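Local coordinates for Thg1-like uncharacterized protein (Bacillus thuringiensis, PDB 4KGM) that probably adds nucleotides to the 5' end of tRNA in the 3'-5' direction, as a Thg1-like polymerase with a palm-like catalytic domain that binds ATP and magnesium, at residues 11-14 against 15-18; 97-100 against 101-105; 141-144 against 145-149; 232-235 against 236-240. One frame throughout, in Å; residues are numbered along the deposited sequence.

Contact 1: residues 11-14 against 15-18. With PO4 (phosphate ion), chain J.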
loop_
_atom_site.group_PDB
_atom_site.type_symbol
_atom_site.label_atom_id
_atom_site.label_comp_id
_atom_site.label_asym_id
_atom_site.label_seq_id
_atom_site.Cartn_x
_atom_site.Cartn_y
_atom_site.Cartn_z
ATOM N N TYR A 11 4.339 13.490 -0.798
ATOM C CA TYR A 11 4.398 12.836 0.501
ATOM C C TYR A 11 3.030 12.283 0.859
ATOM O O TYR A 11 2.913 11.163 1.360
ATOM C CB TYR A 11 4.861 13.805 1.585
ATOM C CG TYR A 11 6.323 14.173 1.510
ATOM C CD1 TYR A 11 7.310 13.204 1.620
ATOM C CD2 TYR A 11 6.716 15.496 1.352
ATOM C CE1 TYR A 11 8.650 13.542 1.558
ATOM C CE2 TYR A 11 8.050 15.841 1.288
ATOM C CZ TYR A 11 9.012 14.861 1.392
ATOM O OH TYR A 11 10.340 15.206 1.330
ATOM N N GLU A 12 1.996 13.073 0.589
ATOM C CA GLU A 12 0.632 12.665 0.880
ATOM C C GLU A 12 0.205 11.518 -0.030
ATOM O O GLU A 12 -0.461 10.582 0.410
ATOM C CB GLU A 12 -0.330 13.848 0.732
ATOM C CG GLU A 12 -1.765 13.525 1.127
ATOM C CD GLU A 12 -2.727 14.674 0.873
ATOM O OE1 GLU A 12 -2.373 15.832 1.173
ATOM O OE2 GLU A 12 -3.840 14.415 0.367
ATOM N N ASN A 13 0.597 11.595 -1.299
ATOM C CA ASN A 13 0.220 10.580 -2.277
ATOM C C ASN A 13 0.901 9.235 -2.053
ATOM O O ASN A 13 0.479 8.220 -2.604
ATOM C CB ASN A 13 0.479 11.071 -3.704
ATOM C CG ASN A 13 -0.498 12.151 -4.132
ATOM O OD1 ASN A 13 -1.564 12.312 -3.538
ATOM N ND2 ASN A 13 -0.137 12.897 -5.173
ATOM N N ALA A 14 1.953 9.229 -1.240
ATOM C CA ALA A 14 2.638 7.990 -0.891
ATOM C C ALA A 14 1.687 7.044 -0.163
ATOM O O ALA A 14 1.894 5.831 -0.145
ATOM C CB ALA A 14 3.863 8.282 -0.038
ATOM N N TYR A 15 0.638 7.605 0.433
ATOM C CA TYR A 15 -0.368 6.806 1.118
ATOM C C TYR A 15 -1.774 7.100 0.611
ATOM O O TYR A 15 -2.764 6.854 1.299
ATOM C CB TYR A 15 -0.249 6.975 2.635
ATOM C CG TYR A 15 1.086 6.480 3.133
ATOM C CD1 TYR A 15 1.306 5.125 3.347
ATOM C CD2 TYR A 15 2.141 7.358 3.339
ATOM C CE1 TYR A 15 2.533 4.661 3.776
ATOM C CE2 TYR A 15 3.372 6.903 3.772
ATOM C CZ TYR A 15 3.562 5.552 3.986
ATOM O OH TYR A 15 4.784 5.091 4.415
ATOM N N ARG A 16 -1.846 7.620 -0.610
ATOM C CA ARG A 16 -3.118 7.768 -1.298
ATOM C C ARG A 16 -3.484 6.426 -1.916
ATOM O O ARG A 16 -3.379 6.225 -3.125
ATOM C CB ARG A 16 -3.037 8.849 -2.374
ATOM C CG ARG A 16 -4.384 9.219 -2.966
ATOM C CD ARG A 16 -4.275 10.395 -3.919
ATOM N NE ARG A 16 -5.593 10.839 -4.360
ATOM C CZ ARG A 16 -6.359 11.690 -3.685
ATOM N NH1 ARG A 16 -5.939 12.193 -2.531
ATOM N NH2 ARG A 16 -7.548 12.036 -4.159
ATOM N N ILE A 17 -3.908 5.502 -1.066
ATOM C CA ILE A 17 -4.194 4.142 -1.487
ATOM C C ILE A 17 -5.595 4.034 -2.074
ATOM O O ILE A 17 -6.549 4.602 -1.542
ATOM C CB ILE A 17 -4.023 3.165 -0.305
ATOM C CG1 ILE A 17 -2.624 3.329 0.299
ATOM C CG2 ILE A 17 -4.257 1.733 -0.746
ATOM C CD1 ILE A 17 -2.378 2.485 1.516
ATOM N N LYS A 18 -5.710 3.318 -3.188
ATOM C CA LYS A 18 -7.007 3.075 -3.803
ATOM C C LYS A 18 -7.272 1.586 -3.975
ATOM O O LYS A 18 -6.389 0.828 -4.378
ATOM C CB LYS A 18 -7.115 3.785 -5.154
ATOM C CG LYS A 18 -7.291 5.292 -5.050
ATOM C CD LYS A 18 -7.586 5.905 -6.408
ATOM C CE LYS A 18 -7.958 7.374 -6.287
ATOM N NZ LYS A 18 -8.212 7.991 -7.619
HETATM P P PO4 J . -8.902 14.878 -1.984
HETATM O O1 PO4 J . -9.321 16.030 -2.867
HETATM O O2 PO4 J . -7.460 15.065 -1.573
HETATM O O3 PO4 J . -9.777 14.838 -0.753
HETATM O O4 PO4 J . -9.056 13.583 -2.745
#
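Asn13 and Arg16 run alongside one another, their side chains pointing the same way, and the side-chain amide oxygen Asn13 OD1 rests 3.3 Å from Arg16 CD, against the aliphatic part of the arginine. The amide and guanidinium planes are steeply inclined, 68° apart. With CG anti to the backbone N (chi1 -170°) and the chain extended from CG to NE, the arginine carries its guanidinium to a phosphate ion, probably from the crystallisation liquor. Arg16 NH2 gives a nearly straight hydrogen bond of 2.6 Å to phosphate O4, while NH1 makes a weak one to O2; the phosphorus lies in the guanidinium plane, off its edge. Glu12 OE2 is 4.2 Å from Arg16 NH1, opposite in charge but too far for a salt bridge. The Glu12 carboxylate is held instead by salt bridges to Arg131 and Arg28 of the second subunit, and that Arg131 also binds the phosphate, as does Lys99 of the same chain. The ring of Tyr15 lies with one face over the preceding peptide, Ala14 O being 3.4 Å from Tyr15 CG. Behind these side chains the backbone fixes the bend: Tyr15 N bonds to Glu12 O at 3.2 Å, and Arg16 N to Asn13 O at 3.1 Å. Subunit contacts surround the bend, with Tyr11 OH bonded to Glu139 of the second subunit. The arrangement is that of a chain leaving a helix through a type I beta turn, Asn13 to Arg16, followed by an inverse gamma turn centred on Arg16, at an anion site shared between subunits.

Contact 2: residues 97-100 against 101-105. With PO4 (phosphate ion), chain J.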
loop_
_atom_site.group_PDB
_atom_site.type_symbol
_atom_site.label_atom_id
_atom_site.label_comp_id
_atom_site.label_asym_id
_atom_site.label_seq_id
_atom_site.Cartn_x
_atom_site.Cartn_y
_atom_site.Cartn_z
ATOM N N LEU A 97 -8.933 4.458 -0.087
ATOM C CA LEU A 97 -8.940 3.665 1.142
ATOM C C LEU A 97 -9.164 4.493 2.410
ATOM O O LEU A 97 -10.118 4.255 3.146
ATOM C CB LEU A 97 -7.651 2.846 1.268
ATOM C CG LEU A 97 -7.563 1.899 2.472
ATOM C CD1 LEU A 97 -8.532 0.728 2.329
ATOM C CD2 LEU A 97 -6.144 1.398 2.672
ATOM N N GLN A 98 -8.288 5.465 2.656
ATOM C CA GLN A 98 -8.349 6.255 3.886
ATOM C C GLN A 98 -9.622 7.086 3.999
ATOM O O GLN A 98 -10.081 7.379 5.101
ATOM C CB GLN A 98 -7.127 7.163 4.019
ATOM C CG GLN A 98 -5.827 6.426 4.283
ATOM C CD GLN A 98 -4.725 7.355 4.750
ATOM O OE1 GLN A 98 -4.744 7.833 5.884
ATOM N NE2 GLN A 98 -3.760 7.618 3.876
ATOM N N LYS A 99 -10.190 7.466 2.861
ATOM C CA LYS A 99 -11.395 8.282 2.866
ATOM C C LYS A 99 -12.633 7.432 3.142
ATOM O O LYS A 99 -13.514 7.837 3.896
ATOM C CB LYS A 99 -11.535 9.052 1.550
ATOM C CG LYS A 99 -11.994 10.489 1.733
ATOM C CD LYS A 99 -11.912 11.271 0.439
ATOM C CE LYS A 99 -12.332 12.718 0.645
ATOM N NZ LYS A 99 -12.259 13.495 -0.623
ATOM N N ILE A 100 -12.692 6.251 2.536
ATOM C CA ILE A 100 -13.808 5.338 2.756
ATOM C C ILE A 100 -13.891 4.914 4.222
ATOM O O ILE A 100 -14.967 4.911 4.814
ATOM C CB ILE A 100 -13.701 4.085 1.864
ATOM C CG1 ILE A 100 -13.958 4.448 0.401
ATOM C CG2 ILE A 100 -14.690 3.023 2.306
ATOM C CD1 ILE A 100 -13.828 3.272 -0.546
ATOM N N ALA A 101 -12.747 4.571 4.806
ATOM C CA ALA A 101 -12.700 4.113 6.194
ATOM C C ALA A 101 -13.032 5.221 7.194
ATOM O O ALA A 101 -13.826 5.018 8.111
ATOM C CB ALA A 101 -11.336 3.504 6.507
ATOM N N SER A 102 -12.426 6.388 7.013
ATOM C CA SER A 102 -12.591 7.486 7.960
ATOM C C SER A 102 -13.989 8.101 7.914
ATOM O O SER A 102 -14.612 8.319 8.953
ATOM C CB SER A 102 -11.521 8.561 7.737
ATOM O OG SER A 102 -11.646 9.156 6.457
ATOM N N VAL A 103 -14.480 8.377 6.710
ATOM C CA VAL A 103 -15.803 8.974 6.546
ATOM C C VAL A 103 -16.897 8.033 7.049
ATOM O O VAL A 103 -17.898 8.478 7.616
ATOM C CB VAL A 103 -16.061 9.401 5.080
ATOM C CG1 VAL A 103 -17.512 9.811 4.870
ATOM C CG2 VAL A 103 -15.130 10.538 4.698
ATOM N N SER A 104 -16.692 6.733 6.862
ATOM C CA SER A 104 -17.612 5.736 7.396
ATOM C C SER A 104 -17.642 5.810 8.918
ATOM O O SER A 104 -18.711 5.795 9.530
ATOM C CB SER A 104 -17.213 4.327 6.956
ATOM O OG SER A 104 -17.363 4.170 5.559
ATOM N N ALA A 105 -16.459 5.889 9.521
ATOM C CA ALA A 105 -16.349 5.981 10.972
ATOM C C ALA A 105 -16.927 7.303 11.463
ATOM O O ALA A 105 -17.574 7.358 12.508
ATOM C CB ALA A 105 -14.898 5.834 11.406
HETATM P P PO4 J . -8.902 14.878 -1.984
HETATM O O1 PO4 J . -9.321 16.030 -2.867
HETATM O O2 PO4 J . -7.460 15.065 -1.573
HETATM O O3 PO4 J . -9.777 14.838 -0.753
HETATM O O4 PO4 J . -9.056 13.583 -2.745
#
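Ser104 holds its OG beside its own backbone N (chi1 -66°) and Ser102 holds OG between N and the carbonyl carbon (chi1 63°), and both rotations turn a hydroxyl back onto the carbonyl four residues earlier in helix 97-119. Ser104 OG gives a 2.6 Å hydrogen bond to Ile100 O, approaching nearly along the C=O axis. Ser102 OG donates to Gln98 O at 2.7 Å, in the carbonyl plane and on a lone pair, whereas Ser102 N reaches the same oxygen from above that plane. Each of the two carbonyl oxygens is therefore gripped twice, by the amide and the hydroxyl of one serine. Between them, Val103 N bonds to Lys99 O, and Val103 CG2 lies 3.2 Å from that oxygen. Lys99, extended beyond CG, carries NZ to within 2.8 Å of phosphate O3 in a hydrogen bond; Arg16 and Arg131 of the second subunit also bind the phosphate. Ser102 OG also meets Gly130 N of the second subunit, and Gln98 OE1 meets Ala132 N there, while Ile100 and Ser104 pack on Val27 of strand 25-31. The chemistry implies that the two serine hydroxyls on this largely buried part of the helix are satisfied by its own backbone, that Ser102 in addition serves as an acceptor for the neighbouring subunit, and that the lysine, if charged, would offset part of the anion's charge.

Contact 3: residues 141-144 against 145-149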
loop_
_atom_site.group_PDB
_atom_site.type_symbol
_atom_site.label_atom_id
_atom_site.label_comp_id
_atom_site.label_asym_id
_atom_site.label_seq_id
_atom_site.Cartn_x
_atom_site.Cartn_y
_atom_site.Cartn_z
ATOM N N ALA A 141 -20.475 -13.941 0.854
ATOM C CA ALA A 141 -21.354 -14.704 1.730
ATOM C C ALA A 141 -20.545 -15.277 2.884
ATOM O O ALA A 141 -20.943 -15.177 4.042
ATOM C CB ALA A 141 -22.045 -15.815 0.960
ATOM N N ASN A 142 -19.397 -15.860 2.556
ATOM C CA ASN A 142 -18.495 -16.407 3.563
ATOM C C ASN A 142 -18.025 -15.368 4.583
ATOM O O ASN A 142 -17.676 -15.718 5.711
ATOM C CB ASN A 142 -17.291 -17.084 2.901
ATOM C CG ASN A 142 -17.649 -18.403 2.241
ATOM O OD1 ASN A 142 -17.557 -18.545 1.023
ATOM N ND2 ASN A 142 -18.055 -19.376 3.046
ATOM N N TYR A 143 -18.015 -14.096 4.194
ATOM C CA TYR A 143 -17.637 -13.034 5.121
ATOM C C TYR A 143 -18.681 -12.857 6.218
ATOM O O TYR A 143 -18.349 -12.818 7.403
ATOM C CB TYR A 143 -17.426 -11.697 4.400
ATOM C CG TYR A 143 -17.240 -10.546 5.367
ATOM C CD1 TYR A 143 -16.016 -10.325 5.984
ATOM C CD2 TYR A 143 -18.295 -9.698 5.682
ATOM C CE1 TYR A 143 -15.845 -9.287 6.878
ATOM C CE2 TYR A 143 -18.132 -8.659 6.576
ATOM C CZ TYR A 143 -16.906 -8.459 7.170
ATOM O OH TYR A 143 -16.738 -7.422 8.060
ATOM N N PHE A 144 -19.940 -12.730 5.813
ATOM C CA PHE A 144 -21.030 -12.539 6.760
ATOM C C PHE A 144 -21.289 -13.804 7.578
ATOM O O PHE A 144 -21.671 -13.727 8.746
ATOM C CB PHE A 144 -22.297 -12.081 6.036
ATOM C CG PHE A 144 -22.157 -10.740 5.371
ATOM C CD1 PHE A 144 -22.229 -9.573 6.116
ATOM C CD2 PHE A 144 -21.947 -10.646 4.005
ATOM C CE1 PHE A 144 -22.097 -8.336 5.509
ATOM C CE2 PHE A 144 -21.816 -9.412 3.391
ATOM C CZ PHE A 144 -21.891 -8.255 4.144
ATOM N N ILE A 145 -21.075 -14.963 6.960
ATOM C CA ILE A 145 -21.133 -16.233 7.675
ATOM C C ILE A 145 -20.078 -16.238 8.775
ATOM O O ILE A 145 -20.323 -16.701 9.890
ATOM C CB ILE A 145 -20.895 -17.428 6.730
ATOM C CG1 ILE A 145 -22.061 -17.576 5.752
ATOM C CG2 ILE A 145 -20.718 -18.717 7.520
ATOM C CD1 ILE A 145 -21.823 -18.602 4.667
ATOM N N TRP A 146 -18.904 -15.705 8.451
ATOM C CA TRP A 146 -17.815 -15.593 9.412
ATOM C C TRP A 146 -18.183 -14.619 10.523
ATOM O O TRP A 146 -17.795 -14.802 11.677
ATOM C CB TRP A 146 -16.541 -15.138 8.701
ATOM C CG TRP A 146 -15.379 -14.873 9.605
ATOM C CD1 TRP A 146 -14.859 -15.716 10.542
ATOM C CD2 TRP A 146 -14.568 -13.693 9.631
ATOM N NE1 TRP A 146 -13.784 -15.128 11.163
ATOM C CE2 TRP A 146 -13.583 -13.886 10.620
ATOM C CE3 TRP A 146 -14.582 -12.490 8.918
ATOM C CZ2 TRP A 146 -12.621 -12.921 10.916
ATOM C CZ3 TRP A 146 -13.625 -11.532 9.213
ATOM C CH2 TRP A 146 -12.659 -11.754 10.204
ATOM N N ARG A 147 -18.944 -13.589 10.170
ATOM C CA ARG A 147 -19.366 -12.581 11.136
ATOM C C ARG A 147 -20.494 -13.083 12.033
ATOM O O ARG A 147 -20.551 -12.746 13.216
ATOM C CB ARG A 147 -19.786 -11.297 10.421
ATOM C CG ARG A 147 -18.639 -10.542 9.760
ATOM C CD ARG A 147 -17.752 -9.862 10.790
ATOM N NE ARG A 147 -16.644 -10.703 11.229
ATOM C CZ ARG A 147 -15.889 -10.447 12.293
ATOM N NH1 ARG A 147 -16.131 -9.378 13.038
ATOM N NH2 ARG A 147 -14.897 -11.265 12.617
ATOM N N GLN A 148 -21.391 -13.887 11.467
ATOM C CA GLN A 148 -22.475 -14.483 12.240
ATOM C C GLN A 148 -21.953 -15.539 13.212
ATOM O O GLN A 148 -22.486 -15.700 14.308
ATOM C CB GLN A 148 -23.534 -15.095 11.321
ATOM C CG GLN A 148 -24.554 -14.100 10.793
ATOM C CD GLN A 148 -25.697 -14.777 10.063
ATOM O OE1 GLN A 148 -25.583 -15.928 9.637
ATOM N NE2 GLN A 148 -26.811 -14.067 9.919
ATOM N N GLN A 149 -20.912 -16.257 12.804
ATOM C CA GLN A 149 -20.291 -17.254 13.671
ATOM C C GLN A 149 -19.548 -16.577 14.817
ATOM O O GLN A 149 -19.381 -17.154 15.890
ATOM C CB GLN A 149 -19.350 -18.162 12.874
ATOM C CG GLN A 149 -20.067 -19.112 11.923
ATOM C CD GLN A 149 -19.111 -19.933 11.075
ATOM O OE1 GLN A 149 -17.899 -19.924 11.294
ATOM N NE2 GLN A 149 -19.656 -20.647 10.095
#
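Four successive i to i+4 hydrogen bonds carry 141-144 into 145-149 as regular alpha helix, part of helix 140-160, which packs against the antiparallel sheet of the palm-like domain. Ile145 N points at Ala141 O nearly head-on, at 2.9 Å, while Gln148 N to Phe144 O measures 2.7 Å. On this frame Tyr143, with CG anti to the backbone N (chi1 171°), lays its ring along the helix toward the next turn. Arg147 CG, beside its own backbone N (chi1 -69°), comes over one face of that ring in a CH-pi contact, 4.0 Å from the centroid; the bends at chi2 and chi3 then turn the guanidinium toward the indole. Trp146 approaches from another direction: Tyr143 CD1 is 3.9 Å from Trp146 CE3, at the indole's edge, with the planes inclined at 64°. Tyr143 OH bonds to Ser78 and Arg28, and Arg147 NH1 forms a salt bridge with Glu76; the arginine side chain lies about 7 Å from a bound magnesium ion. Phe144 packs on Leu69 and Tyr71 of strand 67-73, while Met8 of the second subunit touches Trp146. Further along the arginine, CD comes to 3.8 Å from Tyr143 OH.

Contact 4: residues 232-235 against 236-240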
loop_
_atom_site.group_PDB
_atom_site.type_symbol
_atom_site.label_atom_id
_atom_site.label_comp_id
_atom_site.label_asym_id
_atom_site.label_seq_id
_atom_site.Cartn_x
_atom_site.Cartn_y
_atom_site.Cartn_z
ATOM N N TYR A 232 -29.268 -14.879 0.298
ATOM C CA TYR A 232 -29.644 -13.692 1.059
ATOM C C TYR A 232 -28.592 -12.596 0.911
ATOM O O TYR A 232 -28.914 -11.408 0.888
ATOM C CB TYR A 232 -29.830 -14.048 2.534
ATOM C CG TYR A 232 -30.265 -12.890 3.406
ATOM C CD1 TYR A 232 -31.600 -12.514 3.481
ATOM C CD2 TYR A 232 -29.342 -12.179 4.164
ATOM C CE1 TYR A 232 -32.003 -11.461 4.279
ATOM C CE2 TYR A 232 -29.736 -11.125 4.966
ATOM C CZ TYR A 232 -31.068 -10.772 5.021
ATOM O OH TYR A 232 -31.467 -9.723 5.815
ATOM N N VAL A 233 -27.332 -13.008 0.806
ATOM C CA VAL A 233 -26.232 -12.076 0.587
ATOM C C VAL A 233 -25.866 -12.003 -0.894
ATOM O O VAL A 233 -25.697 -10.918 -1.451
ATOM C CB VAL A 233 -24.984 -12.477 1.401
ATOM C CG1 VAL A 233 -23.797 -11.602 1.024
ATOM C CG2 VAL A 233 -25.270 -12.388 2.892
ATOM N N GLU A 234 -25.766 -13.167 -1.530
ATOM C CA GLU A 234 -25.316 -13.262 -2.916
ATOM C C GLU A 234 -26.233 -12.564 -3.919
ATOM O O GLU A 234 -25.844 -12.335 -5.065
ATOM C CB GLU A 234 -25.100 -14.726 -3.314
ATOM C CG GLU A 234 -23.939 -15.384 -2.584
ATOM C CD GLU A 234 -23.627 -16.772 -3.104
ATOM O OE1 GLU A 234 -24.510 -17.377 -3.747
ATOM O OE2 GLU A 234 -22.498 -17.255 -2.871
ATOM N N GLN A 235 -27.443 -12.220 -3.486
ATOM C CA GLN A 235 -28.378 -11.483 -4.330
ATOM C C GLN A 235 -27.847 -10.091 -4.653
ATOM O O GLN A 235 -28.247 -9.477 -5.643
ATOM C CB GLN A 235 -29.742 -11.365 -3.647
ATOM C CG GLN A 235 -29.693 -10.689 -2.286
ATOM C CD GLN A 235 -31.068 -10.485 -1.681
ATOM O OE1 GLN A 235 -32.033 -10.186 -2.385
ATOM N NE2 GLN A 235 -31.165 -10.648 -0.366
ATOM N N PHE A 236 -26.949 -9.595 -3.807
ATOM C CA PHE A 236 -26.362 -8.276 -3.999
ATOM C C PHE A 236 -24.973 -8.392 -4.620
ATOM O O PHE A 236 -24.408 -7.404 -5.088
ATOM C CB PHE A 236 -26.269 -7.530 -2.665
ATOM C CG PHE A 236 -27.577 -7.419 -1.932
ATOM C CD1 PHE A 236 -28.589 -6.603 -2.410
ATOM C CD2 PHE A 236 -27.788 -8.116 -0.753
ATOM C CE1 PHE A 236 -29.791 -6.494 -1.734
ATOM C CE2 PHE A 236 -28.987 -8.011 -0.071
ATOM C CZ PHE A 236 -29.989 -7.201 -0.563
ATOM N N VAL A 237 -24.432 -9.605 -4.620
ATOM C CA VAL A 237 -23.074 -9.852 -5.095
ATOM C C VAL A 237 -23.022 -10.075 -6.604
ATOM O O VAL A 237 -22.185 -9.497 -7.299
ATOM C CB VAL A 237 -22.453 -11.064 -4.384
ATOM C CG1 VAL A 237 -21.032 -11.294 -4.864
ATOM C CG2 VAL A 237 -22.486 -10.859 -2.879
ATOM N N TYR A 238 -23.918 -10.919 -7.106
ATOM C CA TYR A 238 -23.989 -11.198 -8.537
ATOM C C TYR A 238 -25.152 -10.446 -9.179
ATOM O O TYR A 238 -26.318 -10.773 -8.951
ATOM C CB TYR A 238 -24.111 -12.703 -8.785
ATOM C CG TYR A 238 -23.007 -13.516 -8.141
ATOM C CD1 TYR A 238 -21.806 -13.741 -8.802
ATOM C CD2 TYR A 238 -23.167 -14.056 -6.871
ATOM C CE1 TYR A 238 -20.794 -14.483 -8.214
ATOM C CE2 TYR A 238 -22.161 -14.798 -6.276
ATOM C CZ TYR A 238 -20.977 -15.010 -6.950
ATOM O OH TYR A 238 -19.973 -15.750 -6.362
ATOM N N LEU A 239 -24.826 -9.438 -9.980
ATOM C CA LEU A 239 -25.835 -8.573 -10.584
ATOM C C LEU A 239 -26.573 -9.248 -11.738
ATOM O O LEU A 239 -27.793 -9.405 -11.695
ATOM C CB LEU A 239 -25.201 -7.264 -11.060
ATOM N N ASN A 240 -25.830 -9.637 -12.769
ATOM C CA ASN A 240 -26.420 -10.263 -13.948
ATOM C C ASN A 240 -26.830 -11.710 -13.694
ATOM O O ASN A 240 -27.570 -12.001 -12.754
ATOM C CB ASN A 240 -25.457 -10.189 -15.135
#
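Phe236 opens the second segment by laying its ring against the side chain of Gln235, the two pointing the same way. Gln235 CG sits over one face of the ring in a CH-pi contact, 3.6 Å from the centroid, and the amide beyond it is stacked at 27° to the ring plane. The glutamine reaches this place with CG between its backbone N and carbonyl carbon (chi1 58°) and the rest of the chain extended. Its amide is then fixed in rotation by a hydrogen bond of 2.7 Å from Gln235 NE2 to Tyr232 O, an oxygen that lies in the amide plane. That same carbonyl oxygen is 3.5 Å from Phe236 CE2, while Phe236 N bonds to Val233 O at 3.0 Å. Val237 comes next, its CG2 4.2 Å from Val233 CG1, the two side chains lying across one another; its amide makes a weak bond to Glu234 O. Tyr238 N takes the same oxygen in a nearly straight bond of 3.1 Å. The tyrosine ring runs alongside Glu234, whose CD is 4.0 Å from Tyr238 CE2, with carboxylate and ring almost perpendicular at 83°. From Tyr238 onward the chain leaves the helix, and Val237 O is taken by Tyr84 OH and Gln137 NE2. Helix 231-237 thus lies between helix 140-160 and two strands of the sheet: Val233, Glu234 and Val237 meet helix 140-160 through Val140, Ala141 and Phe144, while Tyr232 and Phe236 lie on Leu69 of strand 67-73 and Ile203 of strand 200-206.

How the contacts relate
The four contacts follow one another along the chain and fall into two touching pairs. Contacts 1 and 2, centres 14 Å apart, join the loop after helix 4-13 to the start of helix 97-119 through Ile17 O to Leu97 N and Tyr15 O to Gln98 NE2; both reach the phosphate. Contacts 3 and 4, centres 15 Å apart, bring helices 140-160 and 231-237 together where Phe144 and Ala141 meet Val233. Between the pairs there is no touch, contacts 1 and 4 being 32 Å apart between centres. Contacts 1, 2 and 3 all meet the second subunit, whereas contact 4 touches no other chain; the second pair joins two helices beside the sheet, with contact 3 near the magnesium.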